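Putative hydroxymethylglutaryl-CoA synthase (Streptococcus mutans, PDB 3SQZ) probably catalyses the condensation of acetyl-CoA with acetoacetyl-CoA to 3-hydroxy-3-methylglutaryl-CoA, and binds coenzyme A on a thiolase fold. Local coordinates at residues R166-S172 with S191-K197; I105-I109 with Y154-H158. All coordinates share one frame; numbering follows the deposited sequence.

Interaction 1: residues R166-S172 with S191-K197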
loop_
_atom_site.group_PDB
_atom_site.type_symbol
_atom_site.label_atom_id
_atom_site.label_comp_id
_atom_site.label_asym_id
_atom_site.label_seq_id
_atom_site.Cartn_x
_atom_site.Cartn_y
_atom_site.Cartn_z
ATOM N N ARG A 166 -11.538 -0.577 18.333
ATOM C CA ARG A 166 -10.769 -0.016 17.227
ATOM C C ARG A 166 -10.046 -1.152 16.530
ATOM O O ARG A 166 -9.773 -2.200 17.140
ATOM C CB ARG A 166 -9.774 1.041 17.728
ATOM C CG ARG A 166 -10.459 2.133 18.517
ATOM C CD ARG A 166 -9.530 3.213 19.051
ATOM N NE ARG A 166 -10.324 4.087 19.905
ATOM C CZ ARG A 166 -9.868 5.131 20.581
ATOM N NH1 ARG A 166 -10.706 5.835 21.325
ATOM N NH2 ARG A 166 -8.591 5.471 20.525
ATOM N N VAL A 167 -9.740 -0.962 15.252
ATOM C CA VAL A 167 -9.060 -2.000 14.488
ATOM C C VAL A 167 -7.865 -1.388 13.778
ATOM O O VAL A 167 -7.951 -0.279 13.246
ATOM C CB VAL A 167 -10.006 -2.657 13.449
ATOM C CG1 VAL A 167 -9.262 -3.684 12.608
ATOM C CG2 VAL A 167 -11.199 -3.285 14.150
ATOM N N LEU A 168 -6.755 -2.113 13.776
ATOM C CA LEU A 168 -5.558 -1.685 13.076
ATOM C C LEU A 168 -5.386 -2.537 11.827
ATOM O O LEU A 168 -5.264 -3.767 11.918
ATOM C CB LEU A 168 -4.353 -1.854 13.987
ATOM C CG LEU A 168 -2.999 -1.489 13.381
ATOM C CD1 LEU A 168 -2.953 -0.015 12.984
ATOM C CD2 LEU A 168 -1.888 -1.847 14.348
ATOM N N VAL A 169 -5.397 -1.884 10.666
ATOM C CA VAL A 169 -5.155 -2.531 9.391
ATOM C C VAL A 169 -3.790 -2.105 8.877
ATOM O O VAL A 169 -3.497 -0.913 8.812
ATOM C CB VAL A 169 -6.243 -2.152 8.358
ATOM C CG1 VAL A 169 -5.921 -2.708 6.971
ATOM C CG2 VAL A 169 -7.604 -2.641 8.838
ATOM N N LEU A 170 -2.953 -3.075 8.536
ATOM C CA LEU A 170 -1.631 -2.826 7.976
ATOM C C LEU A 170 -1.602 -3.382 6.569
ATOM O O LEU A 170 -2.047 -4.504 6.337
ATOM C CB LEU A 170 -0.549 -3.537 8.790
ATOM C CG LEU A 170 -0.337 -3.216 10.270
ATOM C CD1 LEU A 170 -0.385 -1.730 10.570
ATOM C CD2 LEU A 170 -1.277 -3.996 11.161
ATOM N N ALA A 171 -1.068 -2.597 5.639
ATOM C CA ALA A 171 -0.884 -3.026 4.257
ATOM C C ALA A 171 0.587 -2.824 3.951
ATOM O O ALA A 171 1.019 -1.693 3.691
ATOM C CB ALA A 171 -1.734 -2.191 3.333
ATOM N N SER A 172 1.356 -3.911 4.010
ATOM C CA SER A 172 2.812 -3.833 4.040
ATOM C C SER A 172 3.398 -4.817 3.045
ATOM O O SER A 172 2.995 -5.974 3.003
ATOM C CB SER A 172 3.309 -4.170 5.439
ATOM O OG SER A 172 4.714 -4.051 5.499
ATOM N N SER A 191 4.713 0.464 3.919
ATOM C CA SER A 191 3.534 0.012 4.647
ATOM C C SER A 191 2.643 1.185 4.990
ATOM O O SER A 191 3.115 2.221 5.469
ATOM C CB SER A 191 3.923 -0.691 5.947
ATOM O OG SER A 191 2.766 -1.043 6.701
ATOM N N ILE A 192 1.347 0.987 4.776
ATOM C CA ILE A 192 0.298 1.874 5.243
ATOM C C ILE A 192 -0.356 1.257 6.477
ATOM O O ILE A 192 -0.644 0.057 6.492
ATOM C CB ILE A 192 -0.776 2.063 4.148
ATOM C CG1 ILE A 192 -0.232 2.957 3.025
ATOM C CG2 ILE A 192 -2.077 2.602 4.736
ATOM C CD1 ILE A 192 -0.236 4.435 3.329
ATOM N N ALA A 193 -0.559 2.064 7.511
ATOM C CA ALA A 193 -1.352 1.667 8.676
ATOM C C ALA A 193 -2.619 2.507 8.696
ATOM O O ALA A 193 -2.560 3.720 8.503
ATOM C CB ALA A 193 -0.564 1.883 9.958
ATOM N N MET A 194 -3.761 1.871 8.935
ATOM C CA MET A 194 -5.033 2.575 9.057
ATOM C C MET A 194 -5.697 2.180 10.363
ATOM O O MET A 194 -5.844 0.990 10.651
ATOM C CB MET A 194 -5.944 2.269 7.864
ATOM C CG MET A 194 -5.411 2.868 6.577
ATOM S SD MET A 194 -6.297 2.414 5.076
ATOM C CE MET A 194 -5.777 0.710 4.897
ATOM N N LEU A 195 -6.060 3.171 11.163
ATOM C CA LEU A 195 -6.819 2.938 12.376
ATOM C C LEU A 195 -8.283 3.168 12.069
ATOM O O LEU A 195 -8.664 4.263 11.625
ATOM C CB LEU A 195 -6.350 3.882 13.472
ATOM C CG LEU A 195 -7.030 3.653 14.822
ATOM C CD1 LEU A 195 -6.588 2.323 15.443
ATOM C CD2 LEU A 195 -6.752 4.809 15.754
ATOM N N VAL A 196 -9.097 2.143 12.301
ATOM C CA VAL A 196 -10.520 2.203 12.014
ATOM C C VAL A 196 -11.300 2.276 13.320
ATOM O O VAL A 196 -11.034 1.500 14.238
ATOM C CB VAL A 196 -10.954 0.969 11.190
ATOM C CG1 VAL A 196 -12.471 0.959 10.971
ATOM C CG2 VAL A 196 -10.196 0.933 9.868
ATOM N N LYS A 197 -12.222 3.233 13.414
ATOM C CA LYS A 197 -13.051 3.381 14.603
ATOM C C LYS A 197 -14.304 4.179 14.279
ATOM O O LYS A 197 -14.472 4.687 13.171
ATOM C CB LYS A 197 -12.275 4.048 15.741
ATOM C CG LYS A 197 -11.864 5.477 15.439
ATOM C CD LYS A 197 -11.039 6.081 16.566
ATOM C CE LYS A 197 -11.881 6.373 17.796
ATOM N NZ LYS A 197 -12.906 7.423 17.532
#
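Val-169 and Met-194 face each other in the middle of an antiparallel strand pair of the thiolase fold, where strands 166-175 and 188-198 lie side by side in a mixed sheet. The short segments run at 170°, and six backbone hydrogen bonds join Val-167 with Val-196, Val-169 with Met-194 and Ala-171 with Ile-192. One of them, from Val-169 N to Met-194 O, measures 2.9 Å and is almost straight at 177°. These three pairs share one face, on which helix 147-161 packs against Val-167, Val-169 and Val-196; there the Met-194 chain bends at its last torsion (chi3 -72°), which brings CE to 4.0 Å from Val-169 CG1. On the other face, the non-hydrogen-bonded pair Leu-170 and Ala-193 meets through one branch, CD1 of the leucine lying 3.7 Å from the alanine CB. Farther along that face Ser-172 CB comes within 3.4 Å of Ser-191 OG, yet the hydroxyls bond elsewhere, Ser-172 OG to Val-85 O and Ser-191 OG to Ser-92 OG. At the opposite end Arg-166 and Lys-197 run alongside each other, pointing the same way. Arg-166 NH1 and NH2 form salt bridges with Glu-100 and Asp-101, respectively. Lys-197 meets the guanidinium through its CE methylene, which sits over one face, offset toward the rim and 3.5 Å from Arg-166 NE.

Interaction 2: residues I105-I109 with Y154-H158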
loop_
_atom_site.group_PDB
_atom_site.type_symbol
_atom_site.label_atom_id
_atom_site.label_comp_id
_atom_site.label_asym_id
_atom_site.label_seq_id
_atom_site.Cartn_x
_atom_site.Cartn_y
_atom_site.Cartn_z
ATOM N N ILE A 105 -7.731 -1.224 20.651
ATOM C CA ILE A 105 -7.630 -2.062 19.466
ATOM C C ILE A 105 -7.825 -3.520 19.860
ATOM O O ILE A 105 -7.110 -4.025 20.735
ATOM C CB ILE A 105 -6.258 -1.886 18.769
ATOM C CG1 ILE A 105 -6.163 -0.518 18.083
ATOM C CG2 ILE A 105 -6.015 -3.010 17.764
ATOM C CD1 ILE A 105 -4.738 -0.096 17.771
ATOM N N ASP A 106 -8.775 -4.205 19.223
ATOM C CA ASP A 106 -8.961 -5.627 19.514
ATOM C C ASP A 106 -8.903 -6.499 18.264
ATOM O O ASP A 106 -9.256 -7.680 18.310
ATOM C CB ASP A 106 -10.221 -5.901 20.353
ATOM C CG ASP A 106 -11.497 -5.659 19.596
ATOM O OD1 ASP A 106 -11.448 -5.072 18.500
ATOM O OD2 ASP A 106 -12.560 -6.069 20.108
ATOM N N MET A 107 -8.396 -5.935 17.170
ATOM C CA MET A 107 -8.141 -6.714 15.971
ATOM C C MET A 107 -7.004 -6.051 15.208
ATOM O O MET A 107 -7.011 -4.826 15.005
ATOM C CB MET A 107 -9.400 -6.854 15.105
ATOM C CG MET A 107 -9.158 -7.627 13.829
ATOM S SD MET A 107 -10.611 -8.412 13.079
ATOM C CE MET A 107 -11.584 -6.977 12.641
ATOM N N VAL A 108 -6.024 -6.855 14.805
ATOM C CA VAL A 108 -4.878 -6.396 14.029
ATOM C C VAL A 108 -4.818 -7.276 12.789
ATOM O O VAL A 108 -4.706 -8.505 12.900
ATOM C CB VAL A 108 -3.573 -6.554 14.832
ATOM C CG1 VAL A 108 -2.376 -6.092 13.998
ATOM C CG2 VAL A 108 -3.638 -5.784 16.157
ATOM N N ILE A 109 -4.929 -6.665 11.613
ATOM C CA ILE A 109 -4.933 -7.407 10.361
ATOM C C ILE A 109 -3.761 -6.943 9.509
ATOM O O ILE A 109 -3.631 -5.743 9.222
ATOM C CB ILE A 109 -6.226 -7.199 9.543
ATOM C CG1 ILE A 109 -7.468 -7.435 10.413
ATOM C CG2 ILE A 109 -6.220 -8.103 8.320
ATOM C CD1 ILE A 109 -8.783 -7.146 9.695
ATOM N N TYR A 154 -13.740 -5.725 6.730
ATOM C CA TYR A 154 -13.964 -6.466 7.963
ATOM C C TYR A 154 -13.810 -5.524 9.167
ATOM O O TYR A 154 -14.630 -5.539 10.083
ATOM C CB TYR A 154 -13.001 -7.651 8.033
ATOM C CG TYR A 154 -13.132 -8.575 9.235
ATOM C CD1 TYR A 154 -14.260 -8.575 10.061
ATOM C CD2 TYR A 154 -12.112 -9.473 9.526
ATOM C CE1 TYR A 154 -14.346 -9.451 11.154
ATOM C CE2 TYR A 154 -12.194 -10.345 10.603
ATOM C CZ TYR A 154 -13.301 -10.326 11.411
ATOM O OH TYR A 154 -13.357 -11.203 12.480
ATOM N N ALA A 155 -12.772 -4.690 9.153
ATOM C CA ALA A 155 -12.563 -3.736 10.235
ATOM C C ALA A 155 -13.803 -2.870 10.460
ATOM O O ALA A 155 -14.239 -2.665 11.599
ATOM C CB ALA A 155 -11.362 -2.856 9.930
ATOM N N LYS A 156 -14.351 -2.352 9.364
ATOM C CA LYS A 156 -15.501 -1.468 9.430
ATOM C C LYS A 156 -16.704 -2.180 10.051
ATOM O O LYS A 156 -17.383 -1.631 10.918
ATOM C CB LYS A 156 -15.823 -0.965 8.018
ATOM C CG LYS A 156 -16.820 0.167 7.938
ATOM C CD LYS A 156 -18.244 -0.310 8.049
ATOM C CE LYS A 156 -19.199 0.848 7.819
ATOM N NZ LYS A 156 -20.617 0.418 7.846
ATOM N N LEU A 157 -16.970 -3.405 9.606
ATOM C CA LEU A 157 -18.105 -4.151 10.137
ATOM C C LEU A 157 -17.923 -4.528 11.601
ATOM O O LEU A 157 -18.878 -4.522 12.379
ATOM C CB LEU A 157 -18.359 -5.407 9.312
ATOM C CG LEU A 157 -18.727 -5.134 7.858
ATOM C CD1 LEU A 157 -18.945 -6.443 7.117
ATOM C CD2 LEU A 157 -19.948 -4.224 7.757
ATOM N N HIS A 158 -16.700 -4.888 11.969
ATOM C CA HIS A 158 -16.389 -5.234 13.347
ATOM C C HIS A 158 -16.658 -4.052 14.281
ATOM O O HIS A 158 -17.275 -4.208 15.338
ATOM C CB HIS A 158 -14.938 -5.702 13.444
ATOM C CG HIS A 158 -14.451 -5.877 14.850
ATOM N ND1 HIS A 158 -14.637 -7.037 15.570
ATOM C CD2 HIS A 158 -13.774 -5.031 15.661
ATOM C CE1 HIS A 158 -14.100 -6.895 16.770
ATOM N NE2 HIS A 158 -13.565 -5.691 16.847
#
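A helix of the thiolase fold packs on a mixed sheet of the fold here: helix 147-161 lies against strand 105-111, with the short segments nearly antiparallel and their axes 10.4 Å apart. Met-107 bridges this gap. With CG anti to the backbone N and a bend at the thioether, its methyl stands over the centre of the Tyr-154 ring, CE being 3.8 Å from the centroid and only 2° off the ring normal. This is a CH-pi contact, and the sulfur adds a Met-aromatic one over the same ring, Met-107 SD approaching Tyr-154 CE2 to 3.5 Å. The methyl also touches the next turn of the helix, where Met-107 CE lies 3.7 Å from His-158 CB. Ile-109 extends the apolar surface, its side chain crossing that of Tyr-154 at about a right angle, with CD1 4.1 Å from Tyr-154 CD2.

The polar part is a His-carboxylate hydrogen bond: His-158 NE2 donates to Asp-106 OD1 over 2.8 Å. It is bent, with an N-H...O angle of 147°, and reaches the syn side of the carboxylate somewhat out of its plane. The carboxylate and imidazole planes are turned 55° apart. The bond ties the start of the strand to the helix, away from the annotated sites.

Arg-137 of the edge strand 137-141 touches Met-107, Tyr-154 and His-158, while Ala-155 rests on Val-167 of strand 166-175, which flanks 105-111 on the side away from 137-141.

Overall arrangement
Interactions 1 and 2 share one sheet, their centres about 9 Å apart, and strand 166-175 links them. It pairs antiparallel with 188-198 and parallel with 105-111, where Leu-170 N lies 2.8 Å from Ile-109 O and Leu-168 O lies 2.9 Å from Ile-109 N, both probable hydrogen bonds. The helix of interaction 2 packs on strands 166-175 and 188-198: Val-167 CG2 is 3.5 Å from His-158 CD2, and Ala-155 touches Val-196. In interaction 1, the side chains of Ser-172 and Ala-171 lie about 9 Å and 10 Å from those of the predicted active-site residues Glu-113 and His-267, respectively. Interaction 2 is centred about 18 Å from the chain centre, interaction 1 about 11 Å.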